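Local structure of 3',5'-cyclic-nucleotide phosphodiesterase 1 (Saccharomyces cerevisiae, 4OJV) at residues Phe209-Gly214 with Ser255-Phe260; Leu158-Asp163 with Tyr224-Ile229; Cys242-Gln247 with Leu277-Cys282; Ala37-Ala42 with Tyr125-His130; Ser262-Asn267 with Ser305-Leu310. The protein belongs to the class-II cyclic-nucleotide phosphodiesterases of the metallo-hydrolase clan, a fold with two mixed beta sheets and a pair of zinc ions. All blocks are in the same frame, centred on the assembly; numbering follows the deposited sequence.

Contact 1: Phe209-Gly214 with Ser255-Phe260. With ZN (zinc ion), chain D.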
# COMPACT_ATOMS: atom_id res chain seq x y z
N PHE A 209 4.46 -24.70 6.97
CA PHE A 209 5.34 -25.48 6.10
C PHE A 209 6.04 -24.55 5.13
O PHE A 209 5.41 -23.67 4.54
CB PHE A 209 4.51 -26.50 5.31
CG PHE A 209 3.96 -27.60 6.17
CD1 PHE A 209 2.78 -27.42 6.89
CD2 PHE A 209 4.63 -28.82 6.27
CE1 PHE A 209 2.28 -28.42 7.70
CE2 PHE A 209 4.13 -29.84 7.09
CZ PHE A 209 2.95 -29.63 7.79
N LYS A 210 7.34 -24.77 4.95
CA LYS A 210 8.11 -23.96 4.03
C LYS A 210 7.91 -24.45 2.59
O LYS A 210 7.82 -25.65 2.33
CB LYS A 210 9.58 -24.03 4.43
CG LYS A 210 10.46 -23.00 3.75
CD LYS A 210 11.89 -23.08 4.29
CE LYS A 210 12.62 -24.28 3.72
NZ LYS A 210 14.02 -24.39 4.24
N VAL A 211 7.83 -23.50 1.66
CA VAL A 211 7.71 -23.80 0.23
C VAL A 211 8.67 -22.90 -0.57
O VAL A 211 9.25 -21.96 -0.01
CB VAL A 211 6.25 -23.67 -0.30
CG1 VAL A 211 5.30 -24.63 0.43
CG2 VAL A 211 5.74 -22.24 -0.21
N HIS A 212 8.83 -23.20 -1.85
CA HIS A 212 9.67 -22.38 -2.73
C HIS A 212 8.91 -21.27 -3.41
O HIS A 212 7.77 -21.45 -3.83
CB HIS A 212 10.33 -23.23 -3.82
CG HIS A 212 11.26 -24.29 -3.31
ND1 HIS A 212 12.43 -24.02 -2.70
CD2 HIS A 212 11.13 -25.66 -3.34
CE1 HIS A 212 13.03 -25.19 -2.37
NE2 HIS A 212 12.24 -26.19 -2.77
N HIS A 213 9.59 -20.14 -3.60
CA HIS A 213 9.00 -18.94 -4.22
C HIS A 213 10.06 -18.21 -5.04
O HIS A 213 10.22 -16.99 -4.96
CB HIS A 213 8.32 -18.09 -3.13
CG HIS A 213 7.78 -16.74 -3.60
ND1 HIS A 213 7.23 -16.54 -4.82
CD2 HIS A 213 7.72 -15.52 -2.94
CE1 HIS A 213 6.86 -15.25 -4.93
NE2 HIS A 213 7.14 -14.63 -3.78
N GLY A 214 10.80 -18.98 -5.84
CA GLY A 214 11.74 -18.40 -6.79
C GLY A 214 13.13 -18.23 -6.20
O GLY A 214 13.48 -18.86 -5.20
N SER A 255 11.68 -31.51 -2.26
CA SER A 255 10.29 -31.59 -2.71
C SER A 255 9.37 -31.10 -1.60
O SER A 255 8.61 -31.87 -1.01
CB SER A 255 9.92 -33.02 -3.13
OG SER A 255 10.74 -33.47 -4.19
N LEU A 256 9.45 -29.80 -1.32
CA LEU A 256 8.67 -29.17 -0.26
C LEU A 256 7.17 -29.32 -0.45
O LEU A 256 6.45 -29.59 0.51
CB LEU A 256 9.06 -27.70 -0.11
CG LEU A 256 10.48 -27.40 0.37
CD1 LEU A 256 10.76 -25.91 0.38
CD2 LEU A 256 10.75 -27.99 1.75
N LEU A 257 6.70 -29.17 -1.69
CA LEU A 257 5.27 -29.35 -1.97
C LEU A 257 4.81 -30.80 -1.78
O LEU A 257 3.76 -31.03 -1.21
CB LEU A 257 4.90 -28.82 -3.36
CG LEU A 257 4.83 -27.28 -3.42
CD1 LEU A 257 4.85 -26.80 -4.85
CD2 LEU A 257 3.61 -26.74 -2.68
N GLU A 258 5.61 -31.76 -2.24
CA GLU A 258 5.29 -33.17 -2.00
C GLU A 258 5.18 -33.46 -0.50
O GLU A 258 4.25 -34.15 -0.08
CB GLU A 258 6.32 -34.08 -2.67
CG GLU A 258 5.93 -35.56 -2.70
CD GLU A 258 6.86 -36.38 -3.57
OE1 GLU A 258 8.10 -36.25 -3.43
OE2 GLU A 258 6.35 -37.17 -4.39
N GLU A 259 6.12 -32.94 0.29
CA GLU A 259 6.07 -33.06 1.74
C GLU A 259 4.75 -32.49 2.27
O GLU A 259 4.09 -33.09 3.12
CB GLU A 259 7.24 -32.34 2.40
CG GLU A 259 8.61 -32.95 2.15
CD GLU A 259 9.73 -32.16 2.80
OE1 GLU A 259 9.49 -31.51 3.83
OE2 GLU A 259 10.86 -32.20 2.27
N PHE A 260 4.37 -31.32 1.77
CA PHE A 260 3.16 -30.67 2.23
C PHE A 260 1.90 -31.49 1.89
O PHE A 260 1.08 -31.76 2.78
CB PHE A 260 3.02 -29.25 1.68
CG PHE A 260 1.79 -28.56 2.18
CD1 PHE A 260 1.75 -28.08 3.49
CD2 PHE A 260 0.65 -28.46 1.39
CE1 PHE A 260 0.61 -27.48 3.98
CE2 PHE A 260 -0.49 -27.87 1.88
CZ PHE A 260 -0.52 -27.38 3.18
ZN ZN D . 6.25 -12.77 -3.21
O HOH W 1 6.53 -28.10 2.85
O HOH W 2 5.08 -11.26 -3.18
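F260 turns the CD1 edge of its ring onto a face of F209, with CD1 3.5 Å from F209 CG and the planes at 77°, an edge-to-face pair. With its CG anti to the backbone N (chi1 -178°), F260 reaches from its helix back to the strand. L256, one helical turn earlier, packs on K210, V211 and H212: its CB lies 3.4 Å from K210 O, while its CD1 sits over the H212 ring, 3.6 Å from the centroid, in a CH-pi contact. The imidazole suits this place because H212 NE2 also bonds to E254 O just before the helix, which fixes the ring beneath the methyl. Between these two sites V211 CG1 meets L257 CD2 at 4.1 Å. A water donates to both K210 O and L256 O. The next strand residue, H213, takes no part in the packing and binds a zinc ion through NE2 at 2.1 Å. With no direct hydrogen bond across it, the contact joins the helix to this zinc-binding strand by apolar and aromatic surface plus one water.

Contact 2: Leu158-Asp163 with Tyr224-Ile229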
# COMPACT_ATOMS: atom_id res chain seq x y z
N LEU A 158 8.02 -18.21 9.95
CA LEU A 158 9.23 -19.00 9.94
C LEU A 158 10.44 -18.06 9.96
O LEU A 158 10.30 -16.87 9.68
CB LEU A 158 9.25 -19.90 8.70
CG LEU A 158 8.19 -21.01 8.62
CD1 LEU A 158 8.33 -21.78 7.32
CD2 LEU A 158 8.24 -21.95 9.83
N PRO A 159 11.64 -18.57 10.31
CA PRO A 159 12.81 -17.69 10.36
C PRO A 159 13.11 -16.90 9.09
O PRO A 159 13.54 -15.75 9.18
CB PRO A 159 13.95 -18.66 10.68
CG PRO A 159 13.29 -19.75 11.46
CD PRO A 159 11.94 -19.93 10.81
N HIS A 160 12.87 -17.47 7.91
CA HIS A 160 13.16 -16.73 6.66
C HIS A 160 12.36 -15.45 6.55
O HIS A 160 12.74 -14.52 5.83
CB HIS A 160 12.95 -17.62 5.42
CG HIS A 160 11.50 -17.85 5.07
ND1 HIS A 160 10.83 -18.95 5.44
CD2 HIS A 160 10.60 -17.06 4.34
CE1 HIS A 160 9.56 -18.88 4.98
NE2 HIS A 160 9.43 -17.72 4.32
N THR A 161 11.24 -15.40 7.25
CA THR A 161 10.40 -14.21 7.31
C THR A 161 10.81 -13.32 8.48
O THR A 161 11.08 -12.14 8.29
CB THR A 161 8.93 -14.61 7.44
OG1 THR A 161 8.52 -15.29 6.25
CG2 THR A 161 8.04 -13.39 7.65
N ILE A 162 10.87 -13.89 9.69
CA ILE A 162 11.09 -13.08 10.88
C ILE A 162 12.44 -12.37 10.86
O ILE A 162 12.54 -11.19 11.20
CB ILE A 162 10.89 -13.91 12.16
CG1 ILE A 162 9.43 -14.38 12.27
CG2 ILE A 162 11.33 -13.12 13.40
CD1 ILE A 162 8.40 -13.26 12.38
N ASP A 163 13.48 -13.09 10.44
CA ASP A 163 14.83 -12.51 10.41
C ASP A 163 14.88 -11.31 9.46
O ASP A 163 15.53 -10.31 9.74
CB ASP A 163 15.86 -13.57 10.01
CG ASP A 163 16.03 -14.67 11.06
OD1 ASP A 163 15.59 -14.50 12.21
OD2 ASP A 163 16.64 -15.70 10.71
N TYR A 224 12.11 -18.26 -0.04
CA TYR A 224 11.13 -19.15 0.57
C TYR A 224 9.81 -18.46 0.88
O TYR A 224 9.72 -17.24 1.02
CB TYR A 224 11.69 -19.78 1.84
CG TYR A 224 12.86 -20.69 1.58
CD1 TYR A 224 12.71 -21.84 0.82
CD2 TYR A 224 14.13 -20.38 2.08
CE1 TYR A 224 13.80 -22.68 0.58
CE2 TYR A 224 15.22 -21.21 1.85
CZ TYR A 224 15.04 -22.35 1.09
OH TYR A 224 16.12 -23.18 0.85
N SER A 225 8.78 -19.29 0.98
CA SER A 225 7.47 -18.85 1.40
C SER A 225 6.91 -19.88 2.38
O SER A 225 7.63 -20.80 2.80
CB SER A 225 6.60 -18.63 0.17
OG SER A 225 5.32 -18.11 0.48
N THR A 226 5.63 -19.73 2.75
CA THR A 226 5.03 -20.57 3.78
C THR A 226 3.60 -20.90 3.41
O THR A 226 2.89 -20.05 2.87
CB THR A 226 5.00 -19.82 5.14
OG1 THR A 226 6.24 -19.15 5.37
CG2 THR A 226 4.69 -20.75 6.32
N PHE A 227 3.20 -22.13 3.70
CA PHE A 227 1.80 -22.54 3.72
C PHE A 227 1.41 -22.72 5.18
O PHE A 227 2.17 -23.32 5.97
CB PHE A 227 1.63 -23.89 3.04
CG PHE A 227 1.63 -23.87 1.52
CD1 PHE A 227 1.98 -22.74 0.76
CD2 PHE A 227 1.30 -25.04 0.84
CE1 PHE A 227 1.96 -22.79 -0.63
CE2 PHE A 227 1.28 -25.09 -0.54
CZ PHE A 227 1.61 -23.97 -1.28
N TYR A 228 0.24 -22.21 5.56
CA TYR A 228 -0.28 -22.39 6.90
C TYR A 228 -1.52 -23.26 6.91
O TYR A 228 -2.48 -22.98 6.19
CB TYR A 228 -0.65 -21.04 7.51
CG TYR A 228 0.52 -20.18 7.91
CD1 TYR A 228 1.22 -20.43 9.08
CD2 TYR A 228 0.91 -19.09 7.12
CE1 TYR A 228 2.28 -19.63 9.47
CE2 TYR A 228 1.98 -18.28 7.50
CZ TYR A 228 2.66 -18.56 8.67
OH TYR A 228 3.73 -17.79 9.09
N ILE A 229 -1.50 -24.30 7.74
CA ILE A 229 -2.72 -25.05 8.06
C ILE A 229 -3.29 -24.52 9.36
O ILE A 229 -2.58 -24.42 10.36
CB ILE A 229 -2.46 -26.57 8.22
CG1 ILE A 229 -1.72 -27.13 6.99
CG2 ILE A 229 -3.78 -27.31 8.49
CD1 ILE A 229 -1.32 -28.58 7.11
O HOH W 3 6.94 -17.37 7.36
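The first turn of helix 159-169 meets strand 222-232 where the two beta sheets of the metallo-hydrolase fold come together, and H160 makes most of the contact with Y224 and T226. The imidazole lies flat against the Y224 CB, which stands over the ring centre 3.7 Å from the centroid in a CH-pi contact. H160 CG is placed between the backbone N and the carbonyl carbon (chi1 75°), and this turns the ring in toward the strand. T226 OG1 approaches at the ring edge, 3.4 Å from H160 CE1. H160 NE2 is also near Y224 O, but at a poor angle; its hydrogen bond goes to T127 O instead. That carbonyl belongs to the loop after strand 121-125 of the other sheet, and it takes a second bond from T226 OG1, so the histidine and the threonine share one acceptor across the junction of the sheets. Y228 OH similarly bonds to I126 O. Threonine suits position 226 by having two unlike branches: while OG1 is used for polar bonds, CG2 lies 3.9 Å from L158 CD1. A water joins the two segments, accepting from L158 N at 2.9 Å, donating to T226 OG1 at 2.8 Å and bonded to T161 OG1 as well. L158 itself holds the N-cap position, and its O receives both T161 N and I162 N.

Contact 3: Cys242-Gln247 with Leu277-Cys282. With ZN (zinc ion), chain D; ZN (zinc ion), chain E.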
# COMPACT_ATOMS: atom_id res chain seq x y z
N CYS A 242 -2.20 -20.03 1.86
CA CYS A 242 -0.87 -20.14 1.24
C CYS A 242 -0.21 -18.81 0.95
O CYS A 242 -0.85 -17.85 0.52
CB CYS A 242 -0.98 -20.91 -0.08
SG CYS A 242 -1.69 -22.56 0.06
N GLY A 243 1.11 -18.79 1.12
CA GLY A 243 1.92 -17.73 0.53
C GLY A 243 2.27 -18.04 -0.91
O GLY A 243 2.02 -19.15 -1.39
N ASP A 244 2.86 -17.05 -1.59
CA ASP A 244 3.27 -17.18 -3.00
C ASP A 244 4.13 -18.43 -3.13
O ASP A 244 4.89 -18.77 -2.22
CB ASP A 244 4.11 -15.97 -3.49
CG ASP A 244 3.44 -14.57 -3.30
OD1 ASP A 244 2.24 -14.61 -2.85
OD2 ASP A 244 4.16 -13.47 -3.56
N VAL A 245 4.04 -19.11 -4.27
CA VAL A 245 4.68 -20.41 -4.42
C VAL A 245 4.87 -20.76 -5.89
O VAL A 245 4.08 -20.34 -6.75
CB VAL A 245 3.86 -21.51 -3.68
CG1 VAL A 245 2.49 -21.69 -4.33
CG2 VAL A 245 4.61 -22.84 -3.62
N GLU A 246 5.93 -21.52 -6.16
CA GLU A 246 6.15 -22.14 -7.46
C GLU A 246 6.38 -23.64 -7.27
O GLU A 246 6.70 -24.10 -6.17
CB GLU A 246 7.36 -21.50 -8.16
CG GLU A 246 8.66 -21.68 -7.41
CD GLU A 246 9.87 -21.17 -8.16
OE1 GLU A 246 10.97 -21.30 -7.61
OE2 GLU A 246 9.71 -20.63 -9.28
N GLN A 247 6.21 -24.40 -8.35
CA GLN A 247 6.52 -25.83 -8.35
C GLN A 247 7.98 -26.08 -7.93
O GLN A 247 8.85 -25.27 -8.22
CB GLN A 247 6.24 -26.41 -9.75
CG GLN A 247 6.64 -27.87 -9.96
CD GLN A 247 6.56 -28.31 -11.42
OE1 GLN A 247 6.14 -29.43 -11.71
NE2 GLN A 247 6.98 -27.43 -12.33
N LEU A 277 -6.70 -21.68 0.13
CA LEU A 277 -6.47 -20.37 -0.48
C LEU A 277 -5.07 -20.36 -1.06
O LEU A 277 -4.09 -20.34 -0.32
CB LEU A 277 -6.63 -19.24 0.55
CG LEU A 277 -8.05 -18.70 0.80
CD1 LEU A 277 -8.97 -19.77 1.37
CD2 LEU A 277 -8.00 -17.49 1.73
N VAL A 278 -4.97 -20.42 -2.38
CA VAL A 278 -3.69 -20.64 -3.03
C VAL A 278 -3.62 -19.78 -4.29
O VAL A 278 -4.62 -19.58 -4.98
CB VAL A 278 -3.47 -22.14 -3.35
CG1 VAL A 278 -4.55 -22.69 -4.26
CG2 VAL A 278 -2.08 -22.38 -3.94
N GLU A 279 -2.42 -19.31 -4.62
CA GLU A 279 -2.28 -18.43 -5.75
C GLU A 279 -2.46 -19.10 -7.11
O GLU A 279 -2.18 -20.29 -7.29
CB GLU A 279 -0.93 -17.72 -5.74
CG GLU A 279 0.28 -18.61 -6.02
CD GLU A 279 1.36 -17.84 -6.76
OE1 GLU A 279 2.35 -17.45 -6.12
OE2 GLU A 279 1.18 -17.62 -7.98
N CYS A 280 -2.89 -18.29 -8.07
CA CYS A 280 -2.58 -18.55 -9.47
C CYS A 280 -2.32 -17.18 -10.07
O CYS A 280 -3.22 -16.52 -10.59
CB CYS A 280 -3.71 -19.30 -10.17
SG CYS A 280 -3.19 -19.97 -11.76
N SER A 281 -1.07 -16.73 -9.98
CA SER A 281 -0.76 -15.35 -10.33
C SER A 281 -1.01 -15.03 -11.79
O SER A 281 -1.37 -13.91 -12.13
CB SER A 281 0.69 -15.02 -10.00
OG SER A 281 0.94 -14.98 -8.61
N CYS A 282 -0.77 -16.02 -12.66
CA CYS A 282 -0.74 -15.79 -14.10
C CYS A 282 -1.62 -16.78 -14.85
O CYS A 282 -1.78 -17.93 -14.40
CB CYS A 282 0.68 -15.97 -14.62
SG CYS A 282 1.90 -14.91 -13.85
ZN ZN D . 6.25 -12.77 -3.21
ZN ZN E . 3.13 -11.64 -3.50
O HOH W 4 -3.26 -17.54 -0.79
O HOH W 5 -0.46 -18.87 -2.65
O HOH W 2 5.08 -11.26 -3.18
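The E279 carboxylate is met from above its plane by V245 N, 3.0 Å from OE1 and 37° out of the plane. At OE2 the group receives S281 OG and, on the anti side, S281 N, both from the same face; H294 ND1 adds a bond to OE1 and L295 N one to OE2. Five donors thus hold this buried acid, whose chain, bent at chi2 (147°), brings OE1 within 3.5 Å of D244 CB. The other carboxylate, of D244, bridges the zinc pair through OD2, at 2.2 and 2.1 Å. E279 is consequently a second-shell residue, gripping the backbone beside the metal ligand. Upstream, C242 N donates to L277 O at 2.9 Å, and C242 SG packs on V278 CB at 3.9 Å, a small thiol that lies close against the neighbouring valine. Strand 238-242 runs parallel to strand 273-279 here. Strand 222-232 flanks the pair on one side, with F227 against C242, and strand 321-325 on the other, while L300 of helix 297-311 packs on V278.

Contact 4: Ala37-Ala42 with Tyr125-His130. With ZN (zinc ion), chain D.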
# COMPACT_ATOMS: atom_id res chain seq x y z
N ALA A 37 -4.79 -12.43 11.32
CA ALA A 37 -4.49 -12.09 9.93
C ALA A 37 -3.49 -13.09 9.35
O ALA A 37 -2.50 -13.43 10.01
CB ALA A 37 -3.94 -10.68 9.83
N VAL A 38 -3.73 -13.55 8.13
CA VAL A 38 -2.71 -14.23 7.36
C VAL A 38 -2.21 -13.25 6.32
O VAL A 38 -2.98 -12.75 5.49
CB VAL A 38 -3.20 -15.54 6.70
CG1 VAL A 38 -2.02 -16.24 6.02
CG2 VAL A 38 -3.85 -16.45 7.73
N ASP A 39 -0.91 -13.00 6.39
CA ASP A 39 -0.27 -11.93 5.64
C ASP A 39 -0.76 -10.54 6.04
O ASP A 39 -1.63 -10.39 6.92
CB ASP A 39 -0.24 -12.21 4.14
CG ASP A 39 0.90 -13.14 3.77
OD1 ASP A 39 1.88 -13.20 4.57
OD2 ASP A 39 0.85 -13.78 2.70
N GLY A 40 -0.19 -9.53 5.42
CA GLY A 40 -0.27 -8.18 5.94
C GLY A 40 -0.19 -7.14 4.85
O GLY A 40 0.34 -6.05 5.07
N GLY A 41 -0.75 -7.45 3.69
CA GLY A 41 -0.96 -6.44 2.64
C GLY A 41 -2.13 -5.54 3.05
O GLY A 41 -2.00 -4.73 3.97
N ALA A 42 -3.28 -5.65 2.38
CA ALA A 42 -4.47 -4.86 2.75
C ALA A 42 -4.86 -5.00 4.22
O ALA A 42 -4.95 -6.12 4.71
CB ALA A 42 -5.63 -5.25 1.86
N TYR A 125 0.10 -14.05 10.77
CA TYR A 125 0.93 -15.16 10.31
C TYR A 125 1.40 -14.79 8.92
O TYR A 125 0.63 -14.79 7.96
CB TYR A 125 0.12 -16.47 10.33
CG TYR A 125 -0.22 -16.87 11.75
CD1 TYR A 125 -1.38 -16.39 12.36
CD2 TYR A 125 0.65 -17.66 12.50
CE1 TYR A 125 -1.68 -16.73 13.67
CE2 TYR A 125 0.36 -17.99 13.81
CZ TYR A 125 -0.79 -17.52 14.39
OH TYR A 125 -1.10 -17.85 15.69
N ILE A 126 2.68 -14.44 8.81
CA ILE A 126 3.23 -13.90 7.58
C ILE A 126 3.90 -15.02 6.79
O ILE A 126 4.64 -15.83 7.37
CB ILE A 126 4.23 -12.74 7.87
CG1 ILE A 126 3.55 -11.64 8.70
CG2 ILE A 126 4.82 -12.18 6.58
CD1 ILE A 126 2.34 -10.98 8.06
N THR A 127 3.62 -15.07 5.49
CA THR A 127 4.13 -16.17 4.67
C THR A 127 5.55 -15.91 4.16
O THR A 127 6.36 -16.82 4.05
CB THR A 127 3.19 -16.46 3.48
OG1 THR A 127 3.17 -15.33 2.59
CG2 THR A 127 1.79 -16.84 3.96
N HIS A 128 5.81 -14.66 3.79
CA HIS A 128 7.13 -14.23 3.35
C HIS A 128 7.18 -12.73 3.39
O HIS A 128 6.13 -12.09 3.42
CB HIS A 128 7.51 -14.81 1.97
CG HIS A 128 6.70 -14.27 0.80
ND1 HIS A 128 5.35 -14.43 0.67
CD2 HIS A 128 7.12 -13.59 -0.34
CE1 HIS A 128 4.95 -13.89 -0.51
NE2 HIS A 128 6.04 -13.38 -1.13
N PRO A 129 8.38 -12.14 3.43
CA PRO A 129 8.50 -10.71 3.72
C PRO A 129 8.53 -9.81 2.49
O PRO A 129 8.87 -8.63 2.61
CB PRO A 129 9.81 -10.64 4.50
CG PRO A 129 10.65 -11.68 3.84
CD PRO A 129 9.70 -12.81 3.53
N HIS A 130 8.14 -10.31 1.32
CA HIS A 130 7.97 -9.40 0.17
C HIS A 130 7.01 -8.29 0.54
O HIS A 130 6.01 -8.51 1.25
CB HIS A 130 7.43 -10.10 -1.07
CG HIS A 130 8.48 -10.82 -1.88
ND1 HIS A 130 8.16 -11.81 -2.77
CD2 HIS A 130 9.85 -10.64 -1.95
CE1 HIS A 130 9.30 -12.23 -3.36
NE2 HIS A 130 10.33 -11.53 -2.84
ZN ZN D . 6.25 -12.77 -3.21
O HOH W 2 5.08 -11.26 -3.18
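A37 and D39 embrace Y125 by backbone bonds: Y125 N donates to A37 O at 2.8 Å, and D39 N donates to Y125 O, also at 2.8 Å, from above the carbonyl plane. These two bonds form the parallel bridge between V38 and Y125 where strands 35-38 and 121-125 end. Side-chain hydrogen bonds take over beyond them. The D39 carboxylate receives T127 twice, OD1 from T127 N at 2.7 Å and OD2, through its syn lone pair, from T127 OG1 at 2.8 Å. T127 OG1, set between the backbone N and the carbonyl carbon (chi1 65°), also accepts from H128 ND1 at 3.0 Å, in the plane of the imidazole. A threonine hydroxyl can both give and accept, which lets it pass the hold of D39 on to the histidine. H128 opens the HxHxDH metal-binding motif of the metallo-beta-lactamase fold, at the loop that follows strand 121-125. Among metal bonds, H128 NE2 and H130 ND1 each lie 2.2 Å from the same zinc ion, whose other protein ligands are H213 and D244. D39 OD2 further accepts from Q21 NE2 and from H133 ND1; H133 is a ligand of the second zinc. Packing is slighter: I126 CD1 lies 3.7 Å from D39 CA and next to G40, which has no side chain to obstruct it. L173 of the second subunit packs on P129 and H130.

Contact 5: Ser262-Asn267 with Ser305-Leu310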
# COMPACT_ATOMS: atom_id res chain seq x y z
N SER A 262 1.62 -34.57 1.11
CA SER A 262 1.67 -35.85 1.83
C SER A 262 1.17 -35.68 3.26
O SER A 262 0.39 -36.50 3.75
CB SER A 262 3.09 -36.42 1.81
OG SER A 262 3.48 -36.76 0.49
N TYR A 263 1.61 -34.61 3.92
CA TYR A 263 1.16 -34.33 5.28
C TYR A 263 -0.35 -34.11 5.33
O TYR A 263 -1.04 -34.64 6.21
CB TYR A 263 1.90 -33.10 5.84
CG TYR A 263 1.62 -32.82 7.30
CD1 TYR A 263 0.48 -32.12 7.69
CD2 TYR A 263 2.50 -33.23 8.29
CE1 TYR A 263 0.21 -31.85 9.02
CE2 TYR A 263 2.25 -32.97 9.63
CZ TYR A 263 1.11 -32.27 9.99
OH TYR A 263 0.85 -32.01 11.32
N VAL A 264 -0.87 -33.33 4.39
CA VAL A 264 -2.31 -33.06 4.31
C VAL A 264 -3.09 -34.36 4.12
O VAL A 264 -4.03 -34.64 4.87
CB VAL A 264 -2.62 -32.04 3.19
CG1 VAL A 264 -4.12 -31.91 2.96
CG2 VAL A 264 -2.02 -30.68 3.53
N ALA A 265 -2.70 -35.17 3.13
CA ALA A 265 -3.42 -36.41 2.84
C ALA A 265 -3.35 -37.39 4.01
O ALA A 265 -4.32 -38.11 4.27
CB ALA A 265 -2.91 -37.05 1.56
N GLU A 266 -2.22 -37.42 4.72
CA GLU A 266 -2.06 -38.33 5.86
C GLU A 266 -2.91 -37.89 7.05
O GLU A 266 -3.50 -38.73 7.74
CB GLU A 266 -0.59 -38.45 6.28
CG GLU A 266 -0.39 -39.43 7.43
CD GLU A 266 1.07 -39.69 7.77
OE1 GLU A 266 1.93 -38.86 7.43
OE2 GLU A 266 1.36 -40.73 8.41
N ASN A 267 -2.98 -36.59 7.29
CA ASN A 267 -3.47 -36.08 8.56
C ASN A 267 -4.83 -35.41 8.55
O ASN A 267 -5.45 -35.25 9.60
CB ASN A 267 -2.42 -35.15 9.18
CG ASN A 267 -1.16 -35.88 9.56
OD1 ASN A 267 -1.18 -36.72 10.47
ND2 ASN A 267 -0.08 -35.60 8.86
N SER A 305 -3.47 -32.20 -8.61
CA SER A 305 -3.43 -33.59 -9.09
C SER A 305 -2.57 -34.46 -8.16
O SER A 305 -2.93 -35.60 -7.86
CB SER A 305 -2.89 -33.63 -10.52
OG SER A 305 -3.85 -33.13 -11.43
N ASN A 306 -1.44 -33.92 -7.70
CA ASN A 306 -0.59 -34.62 -6.75
C ASN A 306 -1.32 -34.89 -5.43
O ASN A 306 -1.27 -36.01 -4.90
CB ASN A 306 0.73 -33.88 -6.51
CG ASN A 306 1.62 -33.85 -7.73
OD1 ASN A 306 1.41 -34.59 -8.70
ND2 ASN A 306 2.62 -32.98 -7.70
N LEU A 307 -2.02 -33.88 -4.91
CA LEU A 307 -2.84 -34.07 -3.72
C LEU A 307 -3.91 -35.14 -3.95
O LEU A 307 -4.14 -35.99 -3.09
CB LEU A 307 -3.48 -32.75 -3.29
CG LEU A 307 -4.40 -32.83 -2.06
CD1 LEU A 307 -3.67 -33.34 -0.82
CD2 LEU A 307 -5.06 -31.49 -1.79
N ASN A 308 -4.54 -35.08 -5.11
CA ASN A 308 -5.55 -36.07 -5.50
C ASN A 308 -5.00 -37.50 -5.48
O ASN A 308 -5.63 -38.41 -4.93
CB ASN A 308 -6.10 -35.74 -6.88
CG ASN A 308 -7.24 -36.64 -7.28
OD1 ASN A 308 -8.18 -36.83 -6.52
ND2 ASN A 308 -7.16 -37.19 -8.48
N THR A 309 -3.81 -37.69 -6.06
CA THR A 309 -3.17 -39.00 -6.09
C THR A 309 -2.93 -39.50 -4.66
O THR A 309 -3.12 -40.68 -4.37
CB THR A 309 -1.85 -38.95 -6.90
OG1 THR A 309 -2.15 -38.57 -8.24
CG2 THR A 309 -1.15 -40.30 -6.90
N LEU A 310 -2.53 -38.60 -3.76
CA LEU A 310 -2.24 -38.99 -2.39
C LEU A 310 -3.49 -39.37 -1.60
O LEU A 310 -3.48 -40.36 -0.85
CB LEU A 310 -1.43 -37.89 -1.67
CG LEU A 310 -0.00 -37.73 -2.19
CD1 LEU A 310 0.53 -36.35 -1.82
CD2 LEU A 310 0.93 -38.83 -1.68
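L310 meets A265 with its CB, which lies 3.7 Å from A265 CB, at the level where the two helices have their CA atoms closest. From there CG is directed anti to the carbonyl carbon (chi1 -69°), and the branch carries its methyls along the other helix toward S262. CD1 comes to 3.6 Å from S262 N and 3.8 Å from S262 OG, and CD2 touches the same hydroxyl at 3.9 Å. Serine suits this partly exposed place because its OG is turned back to bond with E258 O, one turn earlier, leaving a compact surface for the leucine. A265 is equally apt: its single methyl lets the L310 side chain approach the helix backbone. Deeper in, L307 uses another first torsion, CG anti to the backbone N (chi1 178°), and reaches V264 CG1 with CD1 at 4.1 Å; the two side chains meet at about a right angle. No hydrogen bond crosses the contact, which rests on three apolar pairs and the leucine methyls lying against S262. The segment axes pass 9.2 Å apart at 35°, both helices running in roughly the same direction. Helix 256-267 connects strand 238-242 to strand 273-279, and helix 297-311 lies between strands 273-279 and 321-325, so these are successive beta-alpha-beta crossovers packed side by side. W261 extends the seam against L307 and L310, and Y311 against V264 and A265.

How the contacts relate
Contact 4 comes first, closing a loop of 82 residues between strand 35-38 and the zinc loop after strand 121-125, in series with all the others. Contact 2 then closes 158-163 onto 224-229, tying the helix between strands 153-157 and 186-190 of the first sheet to the second sheet. It crosses contact 1, whose strand pairs with that of contact 2. Contact 1 in turn crosses contact 3, and contact 3 crosses contact 5, so the C-terminal half is linked by overlapping loops. Contacts 1, 3 and 4 converge on one zinc ion, whereas contact 5, centred about 25 Å from contact 4, joins helices at the far side of the second sheet.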